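Local coordinates for protein multicopper oxidase type 1 (Nitrosomonas europaea, PDB 3G5W) that probably acts as a copper-dependent oxidoreductase, a two-domain, laccase-like multicopper oxidase that carries both a mononuclear copper site and copper-oxygen clusters, at residues K172-P175 with E176-P179. Sequence-based numbering, arbitrary orientation.
Sequences KSFP and ETQP
The backbone reverses in a type VIa beta turn, closed by the hydrogen bond from Glu176 N to Ser173 O (2.7 Å) and identified by the cis peptide before Pro175 together with psi near 141° at Phe174 and 20° at Pro175. This turn belongs to the loop joining strands 166-169 and 180-182 of the second cupredoxin-like domain, away from the annotated copper sites. CG of Phe174 is anti to the backbone N (chi1 -173°) and beside the carbonyl carbon, which turns the ring toward the proline: Pro175 CB stands 3.8 Å above the ring plane, offset toward the rim. Just before the turn, the Lys172 chain, bent at chi2, chi3 and chi4, crosses the Glu176 side chain at a slant, with Lys172 CB 3.7 Å from Glu176 O and Lys172 CE 3.6 Å from Glu176 OE1. The salt bridge from Lys172 NZ to Glu176 OE1 is long, at 3.8 Å; Lys172 NZ has a hydrogen bond to Val15 O, and Glu176 OE2 one from Gly18 N. An alanine in place of Lys172 would probably leave Glu176 OE1 without its nearby positive charge and Val15 O without this donor. Thr177 sets its two branches against different partners: CG2 packs 3.5 Å from Lys172 O, whereas OG1, hydrogen-bonded to Met269 O, meets the edge of the Phe174 ring near its plane, 3.6 Å from CD2.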
loop_
_atom_site.group_PDB
_atom_site.type_symbol
_atom_site.label_atom_id
_atom_site.label_comp_id
_atom_site.label_asym_id
_atom_site.label_seq_id
_atom_site.Cartn_x
_atom_site.Cartn_y
_atom_site.Cartn_z
ATOM N N LYS A 172 14.277 14.619 -9.950
ATOM C CA LYS A 172 13.571 15.617 -10.773
ATOM C C LYS A 172 12.070 15.367 -10.851
ATOM O O LYS A 172 11.623 14.222 -10.887
ATOM C CB LYS A 172 14.137 15.703 -12.194
ATOM C CG LYS A 172 15.632 16.013 -12.281
ATOM C CD LYS A 172 16.004 17.332 -11.601
ATOM C CE LYS A 172 15.953 18.507 -12.548
ATOM N NZ LYS A 172 17.035 19.487 -12.181
ATOM N N SER A 173 11.296 16.449 -10.877
ATOM C CA SER A 173 9.870 16.363 -11.171
ATOM C C SER A 173 9.621 16.664 -12.647
ATOM O O SER A 173 10.347 17.444 -13.268
ATOM C CB SER A 173 9.068 17.344 -10.312
ATOM O OG SER A 173 9.338 17.183 -8.928
ATOM N N PHE A 174 8.597 16.030 -13.204
ATOM C CA PHE A 174 8.065 16.425 -14.493
ATOM C C PHE A 174 7.696 17.920 -14.410
ATOM O O PHE A 174 7.148 18.360 -13.393
ATOM C CB PHE A 174 6.821 15.597 -14.817
ATOM C CG PHE A 174 6.296 15.812 -16.208
ATOM C CD1 PHE A 174 5.328 16.776 -16.460
ATOM C CD2 PHE A 174 6.781 15.055 -17.269
ATOM C CE1 PHE A 174 4.847 16.985 -17.755
ATOM C CE2 PHE A 174 6.310 15.255 -18.559
ATOM C CZ PHE A 174 5.343 16.221 -18.800
ATOM N N PRO A 175 7.949 18.693 -15.484
ATOM C CA PRO A 175 8.461 18.300 -16.805
ATOM C C PRO A 175 9.984 18.255 -16.972
ATOM O O PRO A 175 10.467 18.286 -18.105
ATOM C CB PRO A 175 7.863 19.369 -17.728
ATOM C CG PRO A 175 7.800 20.598 -16.865
ATOM C CD PRO A 175 7.640 20.137 -15.428
ATOM N N GLU A 176 10.729 18.168 -15.876
ATOM C CA GLU A 176 12.193 18.135 -15.964
ATOM C C GLU A 176 12.803 16.729 -15.841
ATOM O O GLU A 176 14.025 16.564 -15.744
ATOM C CB GLU A 176 12.808 19.122 -14.977
ATOM C CG GLU A 176 12.643 20.559 -15.436
ATOM C CD GLU A 176 13.052 21.568 -14.390
ATOM O OE1 GLU A 176 14.101 21.369 -13.738
ATOM O OE2 GLU A 176 12.320 22.567 -14.226
ATOM N N THR A 177 11.937 15.718 -15.866
ATOM C CA THR A 177 12.358 14.336 -16.083
ATOM C C THR A 177 12.740 14.148 -17.555
ATOM O O THR A 177 12.653 15.093 -18.338
ATOM C CB THR A 177 11.231 13.350 -15.695
ATOM O OG1 THR A 177 10.008 13.759 -16.316
ATOM C CG2 THR A 177 11.036 13.339 -14.195
ATOM N N GLN A 178 13.161 12.941 -17.934
ATOM C CA GLN A 178 13.573 12.667 -19.312
ATOM C C GLN A 178 12.735 11.562 -19.944
ATOM O O GLN A 178 12.375 10.601 -19.269
ATOM C CB GLN A 178 15.059 12.272 -19.367
ATOM C CG GLN A 178 16.015 13.379 -18.942
ATOM C CD GLN A 178 15.997 14.566 -19.881
ATOM O OE1 GLN A 178 15.878 14.414 -21.095
ATOM N NE2 GLN A 178 16.122 15.763 -19.318
ATOM N N PRO A 179 12.441 11.680 -21.252
ATOM C CA PRO A 179 11.705 10.597 -21.901
ATOM C C PRO A 179 12.555 9.332 -21.974
ATOM O O PRO A 179 13.787 9.410 -22.037
ATOM C CB PRO A 179 11.440 11.143 -23.304
ATOM C CG PRO A 179 12.555 12.148 -23.544
ATOM C CD PRO A 179 12.777 12.773 -22.194
#